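Local structure of trilobed Protease (2GOP) at residues V184-H189 with F219-S224; D201-E206 with E210-E215. The protein probably acts, in its complete form, as a protease of Pyrococcus furiosus whose beta-propeller domain, described here, is likely to control access of substrates to the cleavage site. All coordinates share one frame; numbering follows the deposited sequence.

Both contacts involve the propeller blade formed by strands 175-179, 182-188, 200-206 and 209-217. Contact 1 joins this blade to the next one, and contact 2 lies within the sheet, in its outer hairpin. Their centres are about 9 Å apart. Contact 1 lies about 14 Å from the centre of the chain and contact 2 about 22 Å. Strands 182-188 and 200-206 are sheet neighbours, so a backbone hydrogen bond from Val185 N to Tyr203 O (2.8 Å) joins the contacts directly. Val184 CG1 also packs on Ile202 CG2, 3.5 Å away. Along the chain, contact 2 is nested in the loop closed by contact 1. Strand 209-217 runs on into strand 219-224 of the next blade.

Contact 1: residues V184-H189 with F219-S224; sequences VVNVPH and FYAVDS
The side-chain amide of Asn186 grips the backbone of Ala221 with two hydrogen bonds. Ala221 N donates to Asn186 OD1 over 3.0 Å. This bond is nearly straight, but the donor stands above the carbonyl plane, 40° out of it. Asn186 ND2 meets a lone pair of Ala221 O in the carbonyl plane, also over 3.0 Å, though this bond is more bent and the oxygen is tilted from the amide plane. The amide thus caters for both polar backbone atoms of Ala221. It crosses Tyr220 at about a right angle, and Tyr220 CB lies 3.6 Å from Asn186 OD1. Beside it, Val184 CG1 meets Ala221 CB at 3.6 Å.

A second shell holds these groups. Asn186 ND2 also hydrogen-bonds Ser175 OG. With this third bond, the amide's rotation is fixed from both blades. With chi1 at -49°, Asn186 CG sits beside its own backbone N, and the amide reaches across to Ala221. Ile177 packs against both Val184 and Ala221, while Leu231 supports Ala221 from its own sheet.

The strand axes pass 6.8 Å apart, too far for backbone pairing, and the Asn186 amide spans the distance. This is packing between adjacent four-stranded blades of a seven-bladed beta-propeller.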
loop_
_atom_site.group_PDB
_atom_site.type_symbol
_atom_site.label_atom_id
_atom_site.label_comp_id
_atom_site.label_asym_id
_atom_site.label_seq_id
_atom_site.Cartn_x
_atom_site.Cartn_y
_atom_site.Cartn_z
ATOM N N VAL A 184 20.937 5.037 5.444
ATOM C CA VAL A 184 20.029 6.000 4.829
ATOM C C VAL A 184 18.641 5.699 5.370
ATOM O O VAL A 184 18.166 4.581 5.248
ATOM C CB VAL A 184 20.049 5.863 3.305
ATOM C CG1 VAL A 184 18.952 6.729 2.652
ATOM C CG2 VAL A 184 21.448 6.218 2.788
ATOM N N VAL A 185 18.004 6.703 5.954
ATOM C CA VAL A 185 16.769 6.512 6.696
ATOM C C VAL A 185 15.637 7.313 6.077
ATOM O O VAL A 185 15.739 8.535 5.933
ATOM C CB VAL A 185 16.944 6.920 8.162
ATOM C CG1 VAL A 185 15.646 6.718 8.944
ATOM C CG2 VAL A 185 18.083 6.114 8.800
ATOM N N ASN A 186 14.566 6.597 5.721
ATOM C CA ASN A 186 13.345 7.174 5.185
ATOM C C ASN A 186 12.319 7.330 6.298
ATOM O O ASN A 186 11.957 6.353 6.938
ATOM C CB ASN A 186 12.756 6.271 4.099
ATOM C CG ASN A 186 13.776 5.855 3.069
ATOM O OD1 ASN A 186 14.359 6.697 2.412
ATOM N ND2 ASN A 186 13.965 4.545 2.894
ATOM N N VAL A 187 11.848 8.559 6.501
ATOM C CA VAL A 187 10.839 8.870 7.510
ATOM C C VAL A 187 9.652 9.555 6.827
ATOM O O VAL A 187 9.846 10.497 6.055
ATOM C CB VAL A 187 11.432 9.797 8.608
ATOM C CG1 VAL A 187 10.419 10.075 9.712
ATOM C CG2 VAL A 187 12.688 9.162 9.205
ATOM N N PRO A 188 8.417 9.094 7.101
ATOM C CA PRO A 188 7.282 9.745 6.454
ATOM C C PRO A 188 7.203 11.217 6.840
ATOM O O PRO A 188 7.362 11.550 8.006
ATOM C CB PRO A 188 6.071 8.987 7.010
ATOM C CG PRO A 188 6.613 7.691 7.479
ATOM C CD PRO A 188 7.981 8.001 7.986
ATOM N N HIS A 189 7.002 12.087 5.859
ATOM C CA HIS A 189 6.821 13.496 6.136
ATOM C C HIS A 189 5.341 13.701 6.447
ATOM O O HIS A 189 4.521 13.928 5.553
ATOM C CB HIS A 189 7.286 14.355 4.964
ATOM C CG HIS A 189 7.213 15.822 5.237
ATOM N ND1 HIS A 189 8.293 16.551 5.684
ATOM C CD2 HIS A 189 6.183 16.693 5.145
ATOM C CE1 HIS A 189 7.933 17.811 5.845
ATOM N NE2 HIS A 189 6.657 17.924 5.524
ATOM N N PHE A 219 9.635 10.251 -2.883
ATOM C CA PHE A 219 10.308 8.968 -3.086
ATOM C C PHE A 219 11.090 8.607 -1.852
ATOM O O PHE A 219 11.250 9.420 -0.958
ATOM C CB PHE A 219 11.226 9.002 -4.318
ATOM C CG PHE A 219 12.117 10.216 -4.379
ATOM C CD1 PHE A 219 13.214 10.344 -3.528
ATOM C CD2 PHE A 219 11.855 11.243 -5.292
ATOM C CE1 PHE A 219 14.027 11.480 -3.575
ATOM C CE2 PHE A 219 12.659 12.368 -5.349
ATOM C CZ PHE A 219 13.743 12.491 -4.484
ATOM N N TYR A 220 11.568 7.369 -1.807
ATOM C CA TYR A 220 12.353 6.911 -0.691
ATOM C C TYR A 220 13.420 5.933 -1.184
ATOM O O TYR A 220 13.305 5.357 -2.260
ATOM C CB TYR A 220 11.444 6.300 0.376
ATOM C CG TYR A 220 10.590 5.179 -0.112
ATOM C CD1 TYR A 220 11.056 3.867 -0.079
ATOM C CD2 TYR A 220 9.308 5.418 -0.604
ATOM C CE1 TYR A 220 10.264 2.813 -0.538
ATOM C CE2 TYR A 220 8.518 4.384 -1.063
ATOM C CZ TYR A 220 9.001 3.081 -1.026
ATOM O OH TYR A 220 8.217 2.043 -1.469
ATOM N N ALA A 221 14.484 5.803 -0.404
ATOM C CA ALA A 221 15.645 5.021 -0.791
ATOM C C ALA A 221 15.353 3.536 -0.617
ATOM O O ALA A 221 14.888 3.112 0.450
ATOM C CB ALA A 221 16.872 5.453 0.066
ATOM N N VAL A 222 15.611 2.754 -1.667
ATOM C CA VAL A 222 15.368 1.310 -1.626
ATOM C C VAL A 222 16.633 0.456 -1.709
ATOM O O VAL A 222 16.583 -0.710 -1.351
ATOM C CB VAL A 222 14.370 0.847 -2.719
ATOM C CG1 VAL A 222 12.965 1.356 -2.405
ATOM C CG2 VAL A 222 14.834 1.288 -4.122
ATOM N N ASP A 223 17.749 1.014 -2.186
ATOM C CA ASP A 223 18.997 0.250 -2.316
ATOM C C ASP A 223 20.168 1.179 -2.557
ATOM O O ASP A 223 19.980 2.321 -2.936
ATOM C CB ASP A 223 18.897 -0.747 -3.485
ATOM C CG ASP A 223 19.874 -1.902 -3.367
ATOM O OD1 ASP A 223 20.527 -2.041 -2.301
ATOM O OD2 ASP A 223 19.992 -2.670 -4.353
ATOM N N SER A 224 21.376 0.670 -2.349
ATOM C CA SER A 224 22.597 1.410 -2.643
ATOM C C SER A 224 23.668 0.421 -3.095
ATOM O O SER A 224 23.709 -0.698 -2.597
ATOM C CB SER A 224 23.087 2.146 -1.388
ATOM O OG SER A 224 24.396 2.663 -1.581
#

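Contact 2: residues D201-E206 with E210-E215; sequences DIYIWE and EEKMFE
Tyr203 lies across Glu210 and Lys212 of the partner strand. Its CB starts 3.5 Å from Glu211 O. Farther out, CD2 meets Glu210 CD at 3.6 Å. The Glu210 carboxylate is stacked on the ring, with the planes 19° apart and OE2 over one face. Glu210 chi1 of 85° places its CG between the backbone N and the carbonyl carbon, and the extended chain beyond carries the carboxylate to the ring. Next along the ring, Tyr203 CE2 touches Lys212 CB at 3.8 Å, and CZ touches Lys212 CD at 3.9 Å. The hydroxyl ends 3.8 Å from Lys212 NZ. An alanine in place of Tyr203 would probably take away the surface on which the Glu210 carboxylate and the Lys212 chain lie, leaving their salt bridges to hold them with less support.

Both charged neighbours have partners beyond the ring. Glu210 OE1 forms a salt bridge with Lys170 and lies at the edge of the Trp205 ring, in its plane. Lys212 NZ bridges to Glu215 OE1 over 2.6 Å. Glu215 runs beside Asp201, and the lysine charge probably eases their repulsion. Asp201 OD1 is also held by Lys216 N and His189 ND1.

On the other face, Ile202 packs on Phe214, and Ile204 CB meets the Met213 sulfur. Ile202 O accepts from Met213 N (2.7 Å) and Phe214 N (3.1 Å), and the register shifts by one. This is a classic beta bulge in the antiparallel hairpin of the two outer strands of a propeller blade.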
loop_
_atom_site.group_PDB
_atom_site.type_symbol
_atom_site.label_atom_id
_atom_site.label_comp_id
_atom_site.label_asym_id
_atom_site.label_seq_id
_atom_site.Cartn_x
_atom_site.Cartn_y
_atom_site.Cartn_z
ATOM N N ASP A 201 10.935 12.453 4.299
ATOM C CA ASP A 201 12.235 13.058 4.567
ATOM C C ASP A 201 13.245 11.919 4.563
ATOM O O ASP A 201 12.940 10.824 5.022
ATOM C CB ASP A 201 12.249 13.758 5.921
ATOM C CG ASP A 201 11.268 14.910 5.999
ATOM O OD1 ASP A 201 10.964 15.521 4.954
ATOM O OD2 ASP A 201 10.802 15.199 7.115
ATOM N N ILE A 202 14.428 12.161 4.016
ATOM C CA ILE A 202 15.472 11.127 3.958
ATOM C C ILE A 202 16.747 11.657 4.596
ATOM O O ILE A 202 17.266 12.699 4.192
ATOM C CB ILE A 202 15.788 10.681 2.527
ATOM C CG1 ILE A 202 14.514 10.194 1.818
ATOM C CG2 ILE A 202 16.881 9.582 2.546
ATOM C CD1 ILE A 202 14.670 10.027 0.315
ATOM N N TYR A 203 17.233 10.922 5.596
ATOM C CA TYR A 203 18.426 11.279 6.352
ATOM C C TYR A 203 19.521 10.281 6.072
ATOM O O TYR A 203 19.264 9.175 5.601
ATOM C CB TYR A 203 18.134 11.253 7.852
ATOM C CG TYR A 203 17.068 12.223 8.281
ATOM C CD1 TYR A 203 15.720 11.887 8.202
ATOM C CD2 TYR A 203 17.408 13.473 8.779
ATOM C CE1 TYR A 203 14.733 12.794 8.591
ATOM C CE2 TYR A 203 16.440 14.378 9.184
ATOM C CZ TYR A 203 15.107 14.035 9.089
ATOM O OH TYR A 203 14.159 14.939 9.495
ATOM N N ILE A 204 20.748 10.671 6.373
ATOM C CA ILE A 204 21.845 9.722 6.431
ATOM C C ILE A 204 22.410 9.737 7.860
ATOM O O ILE A 204 22.619 10.802 8.451
ATOM C CB ILE A 204 22.916 9.982 5.327
ATOM C CG1 ILE A 204 23.863 8.774 5.223
ATOM C CG2 ILE A 204 23.673 11.293 5.594
ATOM C CD1 ILE A 204 24.368 8.479 3.803
ATOM N N TRP A 205 22.635 8.542 8.397
ATOM C CA TRP A 205 22.838 8.337 9.813
ATOM C C TRP A 205 24.156 7.612 10.056
ATOM O O TRP A 205 24.478 6.648 9.360
ATOM C CB TRP A 205 21.669 7.502 10.356
ATOM C CG TRP A 205 21.547 7.454 11.863
ATOM C CD1 TRP A 205 20.719 8.218 12.641
ATOM C CD2 TRP A 205 22.246 6.579 12.762
ATOM N NE1 TRP A 205 20.870 7.878 13.964
ATOM C CE2 TRP A 205 21.803 6.881 14.068
ATOM C CE3 TRP A 205 23.213 5.582 12.592
ATOM C CZ2 TRP A 205 22.286 6.217 15.198
ATOM C CZ3 TRP A 205 23.698 4.922 13.714
ATOM C CH2 TRP A 205 23.229 5.240 15.003
ATOM N N GLU A 206 24.922 8.082 11.033
ATOM C CA GLU A 206 26.110 7.368 11.477
ATOM C C GLU A 206 26.502 7.778 12.893
ATOM O O GLU A 206 26.482 8.963 13.230
ATOM C CB GLU A 206 27.290 7.591 10.519
ATOM C CG GLU A 206 28.483 6.677 10.822
ATOM C CD GLU A 206 29.608 6.774 9.790
ATOM O OE1 GLU A 206 29.734 7.828 9.141
ATOM O OE2 GLU A 206 30.379 5.791 9.651
ATOM N N GLU A 210 22.889 12.391 12.503
ATOM C CA GLU A 210 22.243 12.290 11.209
ATOM C C GLU A 210 22.208 13.632 10.525
ATOM O O GLU A 210 22.373 14.677 11.153
ATOM C CB GLU A 210 20.830 11.720 11.349
ATOM C CG GLU A 210 19.750 12.747 11.680
ATOM C CD GLU A 210 18.406 12.119 11.990
ATOM O OE1 GLU A 210 18.206 10.909 11.693
ATOM O OE2 GLU A 210 17.550 12.852 12.535
ATOM N N GLU A 211 21.998 13.575 9.218
ATOM C CA GLU A 211 21.998 14.728 8.357
ATOM C C GLU A 211 20.846 14.531 7.395
ATOM O O GLU A 211 20.653 13.423 6.885
ATOM C CB GLU A 211 23.304 14.725 7.562
ATOM C CG GLU A 211 23.779 16.052 7.144
ATOM C CD GLU A 211 25.046 15.980 6.303
ATOM O OE1 GLU A 211 25.732 14.927 6.275
ATOM O OE2 GLU A 211 25.354 17.001 5.687
ATOM N N LYS A 212 20.086 15.582 7.122
ATOM C CA LYS A 212 18.994 15.462 6.162
ATOM C C LYS A 212 19.565 15.562 4.752
ATOM O O LYS A 212 20.359 16.468 4.458
ATOM C CB LYS A 212 17.923 16.524 6.405
ATOM C CG LYS A 212 16.726 16.449 5.437
ATOM C CD LYS A 212 15.390 16.651 6.145
ATOM C CE LYS A 212 15.304 17.976 6.876
ATOM N NZ LYS A 212 14.012 18.190 7.580
ATOM N N MET A 213 19.180 14.617 3.895
ATOM C CA MET A 213 19.568 14.643 2.480
ATOM C C MET A 213 18.438 15.190 1.621
ATOM O O MET A 213 18.684 15.945 0.659
ATOM C CB MET A 213 19.962 13.245 1.998
ATOM C CG MET A 213 21.338 12.792 2.484
ATOM S SD MET A 213 21.800 11.146 1.877
ATOM C CE MET A 213 22.165 11.465 0.167
ATOM N N PHE A 214 17.204 14.809 1.956
ATOM C CA PHE A 214 16.034 15.213 1.177
ATOM C C PHE A 214 14.884 15.604 2.086
ATOM O O PHE A 214 14.599 14.913 3.064
ATOM C CB PHE A 214 15.603 14.093 0.232
ATOM C CG PHE A 214 16.639 13.741 -0.787
ATOM C CD1 PHE A 214 16.843 14.553 -1.883
ATOM C CD2 PHE A 214 17.434 12.608 -0.633
ATOM C CE1 PHE A 214 17.805 14.237 -2.831
ATOM C CE2 PHE A 214 18.405 12.288 -1.569
ATOM C CZ PHE A 214 18.597 13.109 -2.665
ATOM N N GLU A 215 14.229 16.711 1.745
ATOM C CA GLU A 215 13.103 17.247 2.508
ATOM C C GLU A 215 11.806 17.145 1.709
ATOM O O GLU A 215 11.730 17.643 0.595
ATOM C CB GLU A 215 13.383 18.714 2.861
ATOM C CG GLU A 215 12.208 19.469 3.458
ATOM C CD GLU A 215 11.719 18.887 4.759
ATOM O OE1 GLU A 215 12.511 18.244 5.482
ATOM O OE2 GLU A 215 10.529 19.081 5.067
#